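Local coordinates for 6-phospho-beta-glucosidase BglT (Thermotoga maritima, PDB 1UP7), which hydrolyses cellobiose 6'-phosphate to glucose 6-phosphate and glucose, a family 4 glycosidase reaction that depends on NAD+ and a manganese ion, at residues A[6-11]-A[68-73]; A[12-17]-A[286-291]; A[34-39]-A[59-64]. All blocks are in the same frame, centred on the assembly; numbering follows the deposited sequence.

Contact 1: residues A[6-11]-A[68-73]; sequences AVIGGG and EGAVVD. With NAD (nicotinamide-adenine-dinucleotide), chain I.
Ala6 and Ile8 of strand 4-8 meet Ala70 and Val71 of the short helix 67-71, a small apolar patch of four side chains fitted together where the helix lies against the parallel sheet. The methyl of Ala6 points toward the helix and settles against its backbone, CB lying 3.3 Å from Ala70 O and 4.2 Å from Ala70 CB. With so little side chain on either residue, the two backbones come close, the CA atoms of Ala6 and Ala70 being 5.6 Å apart. Two residues on, Ile8 reaches the helix by its tip alone: CG1 stands beside its own backbone N (chi1 -44°), and the bend at chi2 carries CD1 toward the helix. There CD1 drops between two knobs, 4.1 Å from Ala70 CB and 4.0 Å from Val71 CG1. The side chains of Ile8 and Val71 meet at about a right angle, and CG1 of Val71 also comes within 4.2 Å of Ala6 CB, closing the patch. The other branch of Ile8, CG2, lies 4.1 Å from NAD C2A, so one side chain borders both the helix and the adenine. Beyond the strand, Gly9 to Gly11 begin the dinucleotide-binding turn; a CB on Gly11 would clash with the ribose hydroxyl O3B of NAD. Arg4 NH1 hydrogen-bonds Gly69 O and Ala70 O, and Ser133 OG hydrogen-bonds Val71 O. Across the two segments the side-chain contacts are apolar, apart from the Ala6 methyl lying against Ala70 O, and rest on the fit of methyl groups and exclusion of water.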
loop_
_atom_site.group_PDB
_atom_site.type_symbol
_atom_site.label_atom_id
_atom_site.label_comp_id
_atom_site.label_asym_id
_atom_site.label_seq_id
_atom_site.Cartn_x
_atom_site.Cartn_y
_atom_site.Cartn_z
ATOM N N ALA A 6 -13.254 -30.747 19.294
ATOM C CA ALA A 6 -12.135 -31.692 19.315
ATOM C C ALA A 6 -10.903 -31.079 19.982
ATOM O O ALA A 6 -10.601 -29.890 19.803
ATOM C CB ALA A 6 -11.780 -32.200 17.895
ATOM N N VAL A 7 -10.215 -31.897 20.773
ATOM C CA VAL A 7 -9.004 -31.491 21.459
ATOM C C VAL A 7 -7.851 -32.411 21.029
ATOM O O VAL A 7 -7.867 -33.624 21.321
ATOM C CB VAL A 7 -9.155 -31.519 23.012
ATOM C CG1 VAL A 7 -7.824 -31.130 23.690
ATOM C CG2 VAL A 7 -10.272 -30.645 23.486
ATOM N N ILE A 8 -6.868 -31.835 20.337
ATOM C CA ILE A 8 -5.766 -32.605 19.756
ATOM C C ILE A 8 -4.531 -32.416 20.661
ATOM O O ILE A 8 -3.987 -31.313 20.790
ATOM C CB ILE A 8 -5.501 -32.176 18.281
ATOM C CG1 ILE A 8 -6.817 -32.010 17.508
ATOM C CG2 ILE A 8 -4.590 -33.148 17.568
ATOM C CD1 ILE A 8 -7.720 -33.226 17.454
ATOM N N GLY A 9 -4.132 -33.512 21.301
ATOM C CA GLY A 9 -3.157 -33.503 22.371
ATOM C C GLY A 9 -3.839 -33.620 23.736
ATOM O O GLY A 9 -3.461 -32.937 24.697
ATOM N N GLY A 10 -4.843 -34.494 23.824
ATOM C CA GLY A 10 -5.617 -34.661 25.033
ATOM C C GLY A 10 -4.804 -35.040 26.261
ATOM O O GLY A 10 -5.198 -34.755 27.398
ATOM N N GLY A 11 -3.661 -35.677 26.049
ATOM C CA GLY A 11 -2.797 -36.032 27.155
ATOM C C GLY A 11 -2.019 -34.885 27.776
ATOM O O GLY A 11 -1.291 -35.126 28.732
ATOM N N GLU A 68 -8.754 -38.109 12.524
ATOM C CA GLU A 68 -9.908 -37.919 11.647
ATOM C C GLU A 68 -11.215 -38.101 12.432
ATOM O O GLU A 68 -12.142 -37.313 12.320
ATOM C CB GLU A 68 -9.841 -38.881 10.454
ATOM C CG GLU A 68 -10.949 -38.607 9.436
ATOM C CD GLU A 68 -10.578 -39.003 7.992
ATOM O OE1 GLU A 68 -9.364 -38.870 7.616
ATOM O OE2 GLU A 68 -11.516 -39.437 7.239
ATOM N N GLY A 69 -11.250 -39.148 13.251
ATOM C CA GLY A 69 -12.393 -39.447 14.095
ATOM C C GLY A 69 -12.703 -38.347 15.108
ATOM O O GLY A 69 -13.852 -38.165 15.502
ATOM N N ALA A 70 -11.679 -37.606 15.517
ATOM C CA ALA A 70 -11.879 -36.527 16.450
ATOM C C ALA A 70 -12.495 -35.291 15.778
ATOM O O ALA A 70 -13.405 -34.688 16.352
ATOM C CB ALA A 70 -10.568 -36.208 17.210
ATOM N N VAL A 71 -12.042 -34.964 14.565
ATOM C CA VAL A 71 -12.365 -33.695 13.924
ATOM C C VAL A 71 -13.547 -33.748 12.963
ATOM O O VAL A 71 -14.098 -32.702 12.610
ATOM C CB VAL A 71 -11.139 -33.119 13.197
ATOM C CG1 VAL A 71 -9.983 -32.943 14.166
ATOM C CG2 VAL A 71 -10.751 -33.999 11.971
ATOM N N VAL A 72 -13.962 -34.954 12.578
ATOM C CA VAL A 72 -14.947 -35.153 11.509
ATOM C C VAL A 72 -16.249 -34.359 11.702
ATOM O O VAL A 72 -16.757 -33.743 10.732
ATOM C CB VAL A 72 -15.212 -36.685 11.237
ATOM C CG1 VAL A 72 -15.917 -37.384 12.432
ATOM C CG2 VAL A 72 -16.002 -36.892 9.945
ATOM N N ASP A 73 -16.794 -34.362 12.919
ATOM C CA ASP A 73 -18.038 -33.622 13.172
ATOM C C ASP A 73 -17.836 -32.425 14.114
ATOM O O ASP A 73 -18.786 -31.953 14.758
ATOM C CB ASP A 73 -19.115 -34.548 13.736
ATOM C CG ASP A 73 -19.577 -35.582 12.727
ATOM O OD1 ASP A 73 -19.822 -35.204 11.541
ATOM O OD2 ASP A 73 -19.709 -36.798 13.034
HETATM P PA NAD I . 2.998 -31.811 26.088
HETATM O O1A NAD I . 4.362 -32.350 25.918
HETATM O O2A NAD I . 2.241 -32.299 27.342
HETATM O O5B NAD I . 2.217 -32.258 24.741
HETATM C C5B NAD I . 0.815 -32.332 24.740
HETATM C C4B NAD I . 0.357 -33.661 24.156
HETATM O O4B NAD I . 0.571 -33.689 22.746
HETATM C C3B NAD I . 1.057 -34.892 24.718
HETATM O O3B NAD I . 0.080 -35.691 25.368
HETATM C C2B NAD I . 1.633 -35.607 23.494
HETATM O O2B NAD I . 1.500 -37.011 23.580
HETATM C C1B NAD I . 0.729 -35.068 22.400
HETATM N N9A NAD I . 1.271 -35.148 21.046
HETATM C C8A NAD I . 2.574 -35.029 20.603
HETATM N N7A NAD I . 2.535 -35.139 19.257
HETATM C C5A NAD I . 1.264 -35.268 18.834
HETATM C C6A NAD I . 0.673 -35.428 17.587
HETATM N N6A NAD I . 1.394 -35.460 16.471
HETATM N N1A NAD I . -0.707 -35.566 17.504
HETATM C C2A NAD I . -1.483 -35.561 18.651
HETATM N N3A NAD I . -0.883 -35.432 19.880
HETATM C C4A NAD I . 0.459 -35.291 19.961
HETATM O O3 NAD I . 3.162 -30.211 26.105
HETATM P PN NAD I . 2.162 -29.105 26.692
HETATM O O1N NAD I . 2.981 -28.414 27.720
HETATM O O2N NAD I . 0.852 -29.618 27.029
HETATM O O5D NAD I . 1.892 -28.130 25.453
HETATM C C5D NAD I . 1.548 -28.561 24.149
HETATM C C4D NAD I . 1.819 -27.399 23.179
HETATM O O4D NAD I . 1.043 -26.238 23.475
HETATM C C3D NAD I . 3.269 -26.941 23.226
HETATM O O3D NAD I . 3.626 -26.692 21.900
HETATM C C2D NAD I . 3.245 -25.650 24.037
HETATM O O2D NAD I . 4.266 -24.720 23.718
HETATM C C1D NAD I . 1.850 -25.108 23.821
HETATM N N1N NAD I . 1.280 -24.654 25.092
HETATM C C2N NAD I . 0.046 -25.183 25.398
HETATM C C3N NAD I . -0.610 -24.847 26.556
HETATM C C7N NAD I . -1.953 -25.481 26.837
HETATM O O7N NAD I . -3.061 -24.743 27.316
HETATM N N7N NAD I . -2.086 -26.796 26.604
HETATM C C4N NAD I . 0.022 -23.945 27.417
HETATM C C5N NAD I . 1.281 -23.387 27.119
HETATM C C6N NAD I . 1.910 -23.758 25.930
#

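Contact 2: residues A[12-17]-A[286-291]; sequences SSYTPE and EELTKR. With NAD (nicotinamide-adenine-dinucleotide), chain I; G6P (6-O-phosphono-alpha-D-glucopyranose), chain J.
Tyr14 and Arg291 cross at about a right angle, the phenol end of the tyrosine lying over one face of the guanidinium, whose plane is turned 50° from the ring. Tyr14 OH is 3.0 Å from Arg291 NH2, but the angle is too poor for a hydrogen bond. Arg291 instead spends its N-H groups on two phosphates: NE gives to G6P O1P at 2.9 Å, NH2 to G6P O3P and NAD O1N, and NH1 to NAD O1N. Arg291 CB lies 3.4 Å from Tyr14 CE1, and bends at chi2 (-86°) and chi3 turn the guanidinium over Tyr14 OH and to the phosphates. A face of the tyrosine ring carries the nicotinamide, C4N lying 3.3 Å above its plane toward the rim. Leu288, with CG trans to its backbone N (chi1 -174°), reaches Tyr14 CD1 with CD1 at 3.9 Å, and both its methyls rest on Ser13 O. Ser12 OG accepts from Tyr14 N, a capping bond ahead of helix 15-25, and donates to NAD O2N at 2.6 Å. Arg89 and Arg263, also hydrogen-bonded to the phosphosugar, lie nearby. This is the family 4 glycosidase active site, where the Rossmann-type nucleotide domain and the C-terminal domain enclose NAD and phosphosugar together.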
loop_
_atom_site.group_PDB
_atom_site.type_symbol
_atom_site.label_atom_id
_atom_site.label_comp_id
_atom_site.label_asym_id
_atom_site.label_seq_id
_atom_site.Cartn_x
_atom_site.Cartn_y
_atom_site.Cartn_z
ATOM N N SER A 12 -2.143 -33.654 27.258
ATOM C CA SER A 12 -1.491 -32.508 27.886
ATOM C C SER A 12 -1.885 -32.377 29.356
ATOM O O SER A 12 -3.028 -32.610 29.748
ATOM C CB SER A 12 -1.789 -31.173 27.184
ATOM O OG SER A 12 -1.483 -30.099 28.058
ATOM N N SER A 13 -0.920 -31.986 30.176
ATOM C CA SER A 13 -1.211 -31.768 31.588
ATOM C C SER A 13 -2.058 -30.524 31.849
ATOM O O SER A 13 -2.569 -30.377 32.959
ATOM C CB SER A 13 0.038 -31.828 32.470
ATOM O OG SER A 13 0.878 -30.715 32.250
ATOM N N TYR A 14 -2.260 -29.681 30.830
ATOM C CA TYR A 14 -3.172 -28.533 30.953
ATOM C C TYR A 14 -4.639 -28.864 30.634
ATOM O O TYR A 14 -5.532 -28.013 30.875
ATOM C CB TYR A 14 -2.766 -27.356 30.042
ATOM C CG TYR A 14 -1.420 -26.734 30.268
ATOM C CD1 TYR A 14 -1.170 -25.890 31.360
ATOM C CD2 TYR A 14 -0.387 -26.954 29.354
ATOM C CE1 TYR A 14 0.104 -25.302 31.530
ATOM C CE2 TYR A 14 0.867 -26.383 29.517
ATOM C CZ TYR A 14 1.105 -25.556 30.595
ATOM O OH TYR A 14 2.363 -24.995 30.692
ATOM N N THR A 15 -4.879 -30.061 30.079
ATOM C CA THR A 15 -6.229 -30.467 29.659
ATOM C C THR A 15 -7.323 -30.212 30.738
ATOM O O THR A 15 -8.368 -29.670 30.414
ATOM C CB THR A 15 -6.207 -31.930 29.166
ATOM O OG1 THR A 15 -5.620 -31.973 27.860
ATOM C CG2 THR A 15 -7.611 -32.483 28.975
ATOM N N PRO A 16 -7.071 -30.563 32.007
ATOM C CA PRO A 16 -8.057 -30.332 33.066
ATOM C C PRO A 16 -8.459 -28.866 33.149
ATOM O O PRO A 16 -9.639 -28.574 33.319
ATOM C CB PRO A 16 -7.311 -30.746 34.347
ATOM C CG PRO A 16 -6.290 -31.728 33.881
ATOM C CD PRO A 16 -5.834 -31.158 32.567
ATOM N N GLU A 17 -7.499 -27.956 33.006
ATOM C CA GLU A 17 -7.807 -26.521 32.991
ATOM C C GLU A 17 -8.612 -26.121 31.764
ATOM O O GLU A 17 -9.568 -25.352 31.876
ATOM C CB GLU A 17 -6.520 -25.671 33.133
ATOM C CG GLU A 17 -6.677 -24.345 33.872
ATOM C CD GLU A 17 -6.926 -24.471 35.385
ATOM O OE1 GLU A 17 -6.150 -25.153 36.122
ATOM O OE2 GLU A 17 -7.903 -23.841 35.861
ATOM N N GLU A 286 -3.024 -27.672 42.744
ATOM C CA GLU A 286 -2.376 -26.353 42.685
ATOM C C GLU A 286 -1.064 -26.401 41.890
ATOM O O GLU A 286 -0.691 -25.407 41.266
ATOM C CB GLU A 286 -2.171 -25.766 44.101
ATOM C CG GLU A 286 -1.812 -24.269 44.108
ATOM N N GLU A 287 -0.391 -27.560 41.899
ATOM C CA GLU A 287 0.880 -27.748 41.190
ATOM C C GLU A 287 0.818 -27.494 39.686
ATOM O O GLU A 287 1.866 -27.323 39.052
ATOM C CB GLU A 287 1.484 -29.136 41.431
ATOM C CG GLU A 287 2.606 -29.462 40.435
ATOM C CD GLU A 287 3.561 -30.561 40.876
ATOM O OE1 GLU A 287 3.422 -31.121 41.994
ATOM O OE2 GLU A 287 4.479 -30.862 40.075
ATOM N N LEU A 288 -0.379 -27.459 39.104
ATOM C CA LEU A 288 -0.491 -27.062 37.698
ATOM C C LEU A 288 -0.150 -25.574 37.459
ATOM O O LEU A 288 0.028 -25.154 36.312
ATOM C CB LEU A 288 -1.856 -27.453 37.102
ATOM C CG LEU A 288 -2.128 -27.242 35.607
ATOM C CD1 LEU A 288 -1.020 -27.831 34.777
ATOM C CD2 LEU A 288 -3.439 -27.884 35.220
ATOM N N THR A 289 -0.007 -24.776 38.518
ATOM C CA THR A 289 0.451 -23.375 38.329
ATOM C C THR A 289 1.971 -23.265 38.109
ATOM O O THR A 289 2.448 -22.299 37.486
ATOM C CB THR A 289 0.022 -22.468 39.477
ATOM O OG1 THR A 289 0.362 -23.092 40.721
ATOM C CG2 THR A 289 -1.510 -22.343 39.508
ATOM N N LYS A 290 2.720 -24.263 38.609
ATOM C CA LYS A 290 4.154 -24.432 38.292
ATOM C C LYS A 290 4.450 -24.404 36.790
ATOM O O LYS A 290 5.596 -24.192 36.373
ATOM C CB LYS A 290 4.658 -25.756 38.846
ATOM C CG LYS A 290 4.922 -25.732 40.335
ATOM C CD LYS A 290 5.806 -26.911 40.773
ATOM C CE LYS A 290 7.315 -26.618 40.603
ATOM N NZ LYS A 290 8.130 -27.537 41.495
ATOM N N ARG A 291 3.421 -24.636 35.967
ATOM C CA ARG A 291 3.554 -24.477 34.519
ATOM C C ARG A 291 3.242 -23.016 34.131
ATOM O O ARG A 291 2.488 -22.330 34.860
ATOM C CB ARG A 291 2.616 -25.449 33.784
ATOM C CG ARG A 291 2.777 -26.949 34.180
ATOM C CD ARG A 291 3.860 -27.740 33.410
ATOM N NE ARG A 291 4.286 -27.086 32.181
ATOM C CZ ARG A 291 4.122 -27.589 30.956
ATOM N NH1 ARG A 291 3.552 -28.784 30.780
ATOM N NH2 ARG A 291 4.523 -26.889 29.899
HETATM P PA NAD I . 2.998 -31.811 26.088
HETATM O O1A NAD I . 4.362 -32.350 25.918
HETATM O O2A NAD I . 2.241 -32.299 27.342
HETATM O O5B NAD I . 2.217 -32.258 24.741
HETATM C C5B NAD I . 0.815 -32.332 24.740
HETATM C C4B NAD I . 0.357 -33.661 24.156
HETATM O O4B NAD I . 0.571 -33.689 22.746
HETATM C C3B NAD I . 1.057 -34.892 24.718
HETATM O O3B NAD I . 0.080 -35.691 25.368
HETATM C C2B NAD I . 1.633 -35.607 23.494
HETATM O O2B NAD I . 1.500 -37.011 23.580
HETATM C C1B NAD I . 0.729 -35.068 22.400
HETATM N N9A NAD I . 1.271 -35.148 21.046
HETATM C C8A NAD I . 2.574 -35.029 20.603
HETATM N N7A NAD I . 2.535 -35.139 19.257
HETATM C C5A NAD I . 1.264 -35.268 18.834
HETATM C C6A NAD I . 0.673 -35.428 17.587
HETATM N N6A NAD I . 1.394 -35.460 16.471
HETATM N N1A NAD I . -0.707 -35.566 17.504
HETATM C C2A NAD I . -1.483 -35.561 18.651
HETATM N N3A NAD I . -0.883 -35.432 19.880
HETATM C C4A NAD I . 0.459 -35.291 19.961
HETATM O O3 NAD I . 3.162 -30.211 26.105
HETATM P PN NAD I . 2.162 -29.105 26.692
HETATM O O1N NAD I . 2.981 -28.414 27.720
HETATM O O2N NAD I . 0.852 -29.618 27.029
HETATM O O5D NAD I . 1.892 -28.130 25.453
HETATM C C5D NAD I . 1.548 -28.561 24.149
HETATM C C4D NAD I . 1.819 -27.399 23.179
HETATM O O4D NAD I . 1.043 -26.238 23.475
HETATM C C3D NAD I . 3.269 -26.941 23.226
HETATM O O3D NAD I . 3.626 -26.692 21.900
HETATM C C2D NAD I . 3.245 -25.650 24.037
HETATM O O2D NAD I . 4.266 -24.720 23.718
HETATM C C1D NAD I . 1.850 -25.108 23.821
HETATM N N1N NAD I . 1.280 -24.654 25.092
HETATM C C2N NAD I . 0.046 -25.183 25.398
HETATM C C3N NAD I . -0.610 -24.847 26.556
HETATM C C7N NAD I . -1.953 -25.481 26.837
HETATM O O7N NAD I . -3.061 -24.743 27.316
HETATM N N7N NAD I . -2.086 -26.796 26.604
HETATM C C4N NAD I . 0.022 -23.945 27.417
HETATM C C5N NAD I . 1.281 -23.387 27.119
HETATM C C6N NAD I . 1.910 -23.758 25.930
HETATM C C1 G6P J . 4.279 -18.709 28.834
HETATM C C2 G6P J . 4.153 -18.578 27.291
HETATM C C3 G6P J . 3.772 -19.929 26.686
HETATM C C4 G6P J . 4.889 -20.905 27.019
HETATM C C5 G6P J . 4.951 -21.060 28.551
HETATM C C6 G6P J . 6.087 -21.993 28.946
HETATM O O1 G6P J . 4.695 -17.504 29.503
HETATM O O2 G6P J . 3.189 -17.611 26.877
HETATM O O3 G6P J . 3.525 -19.862 25.278
HETATM O O4 G6P J . 4.705 -22.140 26.326
HETATM O O5 G6P J . 5.170 -19.785 29.209
HETATM O O6 G6P J . 5.774 -22.707 30.132
HETATM P P G6P J . 6.456 -24.133 30.440
HETATM O O1P G6P J . 5.746 -24.678 31.657
HETATM O O2P G6P J . 7.944 -24.083 30.748
HETATM O O3P G6P J . 6.206 -25.009 29.245
#

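Contact 3: residues A[34-39]-A[59-64]; sequences VIFYDI and FKVLIS. With NAD (nicotinamide-adenine-dinucleotide), chain I.
Val34, Ile35 and Phe36 pair in parallel with Val61, Leu62 and Ile63, the two strands of a right-handed beta-alpha-beta unit at the edge of the Rossmann-type sheet. The strand axes run 20° apart, joined by four backbone hydrogen bonds from Val34 N to Lys60 O through to Ser64 N to Phe36 O. On one face, CG2 of Val34 sits over the ring of Phe59, a CH-pi contact 4.1 Å from the centroid. Phe36 presents its edge on that same face, CE2 meeting Val61 CG1 at 3.7 Å. On the other face, Ile35 extends along the neighbouring strand, CG1 trans to the backbone N (chi1 -172°), and crosses Leu62 obliquely before CD1 ends 3.6 Å from Ser64 CB. Tyr37 turns its ring edge to Ser64 O, while its CE2 comes within 3.8 Å of NAD C2A. Past the strand, the carboxylate of Asp38 accepts both adenosine ribose hydroxyls, O2B on OD1 and O3B on OD2; OD2 also takes Gly11 N, and OD1 Asp40 N. An asparagine here would probably leave one ribose hydroxyl and one backbone N-H without their acceptor. A water bridges the two segments, accepting from Asp38 N at 3.1 Å and donating to Ser64 O at 2.7 Å.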
loop_
_atom_site.group_PDB
_atom_site.type_symbol
_atom_site.label_atom_id
_atom_site.label_comp_id
_atom_site.label_asym_id
_atom_site.label_seq_id
_atom_site.Cartn_x
_atom_site.Cartn_y
_atom_site.Cartn_z
ATOM N N VAL A 34 -17.058 -33.207 23.968
ATOM C CA VAL A 34 -15.652 -32.919 23.774
ATOM C C VAL A 34 -14.945 -34.241 23.487
ATOM O O VAL A 34 -15.025 -35.187 24.273
ATOM C CB VAL A 34 -15.047 -32.156 24.969
ATOM C CG1 VAL A 34 -13.594 -31.840 24.710
ATOM C CG2 VAL A 34 -15.844 -30.844 25.189
ATOM N N ILE A 35 -14.309 -34.310 22.326
ATOM C CA ILE A 35 -13.598 -35.519 21.940
ATOM C C ILE A 35 -12.086 -35.286 21.903
ATOM O O ILE A 35 -11.606 -34.263 21.388
ATOM C CB ILE A 35 -14.138 -36.065 20.618
ATOM C CG1 ILE A 35 -13.522 -37.437 20.323
ATOM C CG2 ILE A 35 -13.826 -35.103 19.503
ATOM C CD1 ILE A 35 -14.389 -38.304 19.384
ATOM N N PHE A 36 -11.358 -36.255 22.441
ATOM C CA PHE A 36 -9.928 -36.144 22.667
ATOM C C PHE A 36 -9.164 -37.106 21.777
ATOM O O PHE A 36 -9.567 -38.257 21.631
ATOM C CB PHE A 36 -9.593 -36.423 24.155
ATOM C CG PHE A 36 -10.142 -35.405 25.098
ATOM C CD1 PHE A 36 -9.425 -34.233 25.373
ATOM C CD2 PHE A 36 -11.390 -35.583 25.685
ATOM C CE1 PHE A 36 -9.927 -33.258 26.252
ATOM C CE2 PHE A 36 -11.925 -34.613 26.560
ATOM C CZ PHE A 36 -11.173 -33.444 26.857
ATOM N N TYR A 37 -8.077 -36.615 21.178
ATOM C CA TYR A 37 -7.148 -37.438 20.444
ATOM C C TYR A 37 -5.726 -37.128 20.920
ATOM O O TYR A 37 -5.393 -35.959 21.176
ATOM C CB TYR A 37 -7.270 -37.218 18.921
ATOM C CG TYR A 37 -6.139 -37.905 18.205
ATOM C CD1 TYR A 37 -6.064 -39.294 18.191
ATOM C CD2 TYR A 37 -5.091 -37.181 17.650
ATOM C CE1 TYR A 37 -5.016 -39.964 17.600
ATOM C CE2 TYR A 37 -4.014 -37.842 17.036
ATOM C CZ TYR A 37 -3.994 -39.245 17.016
ATOM O OH TYR A 37 -2.948 -39.942 16.439
ATOM N N ASP A 38 -4.906 -38.170 21.027
ATOM C CA ASP A 38 -3.477 -38.072 21.362
ATOM C C ASP A 38 -2.759 -39.291 20.738
ATOM O O ASP A 38 -3.337 -40.364 20.651
ATOM C CB ASP A 38 -3.282 -38.108 22.898
ATOM C CG ASP A 38 -2.033 -37.362 23.373
ATOM O OD1 ASP A 38 -0.884 -37.864 23.196
ATOM O OD2 ASP A 38 -2.117 -36.245 23.951
ATOM N N ILE A 39 -1.505 -39.120 20.331
ATOM C CA ILE A 39 -0.675 -40.222 19.824
ATOM C C ILE A 39 -0.293 -41.189 20.942
ATOM O O ILE A 39 0.127 -42.327 20.684
ATOM C CB ILE A 39 0.622 -39.699 19.121
ATOM C CG1 ILE A 39 1.568 -38.967 20.115
ATOM C CG2 ILE A 39 0.271 -38.861 17.899
ATOM C CD1 ILE A 39 2.963 -38.550 19.516
ATOM N N PHE A 59 -21.332 -32.603 29.791
ATOM C CA PHE A 59 -21.344 -32.950 28.372
ATOM C C PHE A 59 -20.656 -34.296 28.193
ATOM O O PHE A 59 -20.000 -34.788 29.121
ATOM C CB PHE A 59 -20.685 -31.868 27.501
ATOM C CG PHE A 59 -19.387 -31.314 28.048
ATOM C CD1 PHE A 59 -18.221 -32.080 28.067
ATOM C CD2 PHE A 59 -19.321 -30.003 28.521
ATOM C CE1 PHE A 59 -16.994 -31.535 28.563
ATOM C CE2 PHE A 59 -18.087 -29.449 28.991
ATOM C CZ PHE A 59 -16.937 -30.227 29.011
ATOM N N LYS A 60 -20.824 -34.896 27.018
ATOM C CA LYS A 60 -20.200 -36.174 26.704
ATOM C C LYS A 60 -18.693 -35.991 26.524
ATOM O O LYS A 60 -18.252 -35.037 25.885
ATOM C CB LYS A 60 -20.850 -36.775 25.461
ATOM C CG LYS A 60 -22.175 -37.466 25.719
ATOM C CD LYS A 60 -22.905 -37.938 24.395
ATOM C CE LYS A 60 -21.959 -38.615 23.340
ATOM N NZ LYS A 60 -21.831 -40.132 23.461
ATOM N N VAL A 61 -17.916 -36.886 27.123
ATOM C CA VAL A 61 -16.463 -36.891 26.977
ATOM C C VAL A 61 -16.033 -38.149 26.216
ATOM O O VAL A 61 -16.309 -39.265 26.653
ATOM C CB VAL A 61 -15.779 -36.888 28.348
ATOM C CG1 VAL A 61 -14.263 -37.007 28.207
ATOM C CG2 VAL A 61 -16.191 -35.659 29.176
ATOM N N LEU A 62 -15.359 -37.965 25.085
ATOM C CA LEU A 62 -15.012 -39.082 24.217
ATOM C C LEU A 62 -13.532 -39.130 23.866
ATOM O O LEU A 62 -12.863 -38.109 23.804
ATOM C CB LEU A 62 -15.863 -39.027 22.937
ATOM C CG LEU A 62 -17.379 -38.925 23.146
ATOM C CD1 LEU A 62 -18.108 -38.506 21.861
ATOM C CD2 LEU A 62 -17.935 -40.239 23.727
ATOM N N ILE A 63 -13.034 -40.338 23.624
ATOM C CA ILE A 63 -11.711 -40.509 23.055
ATOM C C ILE A 63 -11.850 -41.075 21.639
ATOM O O ILE A 63 -12.587 -42.025 21.425
ATOM C CB ILE A 63 -10.844 -41.416 23.981
ATOM C CG1 ILE A 63 -10.562 -40.700 25.328
ATOM C CG2 ILE A 63 -9.531 -41.791 23.285
ATOM C CD1 ILE A 63 -9.938 -41.579 26.405
ATOM N N SER A 64 -11.172 -40.452 20.681
ATOM C CA SER A 64 -11.052 -41.004 19.357
ATOM C C SER A 64 -9.660 -41.604 19.168
ATOM O O SER A 64 -8.644 -40.971 19.521
ATOM C CB SER A 64 -11.299 -39.931 18.332
ATOM O OG SER A 64 -11.013 -40.411 17.048
HETATM P PA NAD I . 2.998 -31.811 26.088
HETATM O O1A NAD I . 4.362 -32.350 25.918
HETATM O O2A NAD I . 2.241 -32.299 27.342
HETATM O O5B NAD I . 2.217 -32.258 24.741
HETATM C C5B NAD I . 0.815 -32.332 24.740
HETATM C C4B NAD I . 0.357 -33.661 24.156
HETATM O O4B NAD I . 0.571 -33.689 22.746
HETATM C C3B NAD I . 1.057 -34.892 24.718
HETATM O O3B NAD I . 0.080 -35.691 25.368
HETATM C C2B NAD I . 1.633 -35.607 23.494
HETATM O O2B NAD I . 1.500 -37.011 23.580
HETATM C C1B NAD I . 0.729 -35.068 22.400
HETATM N N9A NAD I . 1.271 -35.148 21.046
HETATM C C8A NAD I . 2.574 -35.029 20.603
HETATM N N7A NAD I . 2.535 -35.139 19.257
HETATM C C5A NAD I . 1.264 -35.268 18.834
HETATM C C6A NAD I . 0.673 -35.428 17.587
HETATM N N6A NAD I . 1.394 -35.460 16.471
HETATM N N1A NAD I . -0.707 -35.566 17.504
HETATM C C2A NAD I . -1.483 -35.561 18.651
HETATM N N3A NAD I . -0.883 -35.432 19.880
HETATM C C4A NAD I . 0.459 -35.291 19.961
HETATM O O3 NAD I . 3.162 -30.211 26.105
HETATM P PN NAD I . 2.162 -29.105 26.692
HETATM O O1N NAD I . 2.981 -28.414 27.720
HETATM O O2N NAD I . 0.852 -29.618 27.029
HETATM O O5D NAD I . 1.892 -28.130 25.453
HETATM C C5D NAD I . 1.548 -28.561 24.149
HETATM C C4D NAD I . 1.819 -27.399 23.179
HETATM O O4D NAD I . 1.043 -26.238 23.475
HETATM C C3D NAD I . 3.269 -26.941 23.226
HETATM O O3D NAD I . 3.626 -26.692 21.900
HETATM C C2D NAD I . 3.245 -25.650 24.037
HETATM O O2D NAD I . 4.266 -24.720 23.718
HETATM C C1D NAD I . 1.850 -25.108 23.821
HETATM N N1N NAD I . 1.280 -24.654 25.092
HETATM C C2N NAD I . 0.046 -25.183 25.398
HETATM C C3N NAD I . -0.610 -24.847 26.556
HETATM C C7N NAD I . -1.953 -25.481 26.837
HETATM O O7N NAD I . -3.061 -24.743 27.316
HETATM N N7N NAD I . -2.086 -26.796 26.604
HETATM C C4N NAD I . 0.022 -23.945 27.417
HETATM C C5N NAD I . 1.281 -23.387 27.119
HETATM C C6N NAD I . 1.910 -23.758 25.930
HETATM O O HOH W 1 -6.530 -40.757 21.149
#

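In the fold
From the N terminus, strand 4-8 opens the chain and runs through the glycine turn into helix 15-25, so the first segments of contacts 1 and 2 adjoin, and Gly10 O meets Thr15 OG1. Strand 33-37, helix 41-55 and strand 60-63 follow, and contact 3 closes their short loop. Helix 67-71 then returns to strand 4-8, closing contact 1 around contact 3. Contact 2 closes last, across some 270 residues, bringing the C-terminal domain back to the nucleotide domain; it encloses contact 3 and crosses contact 1. Contacts 1 and 3, with centres about 6 Å apart, share the sheet through neighbouring strands, and all three contacts reach NAD.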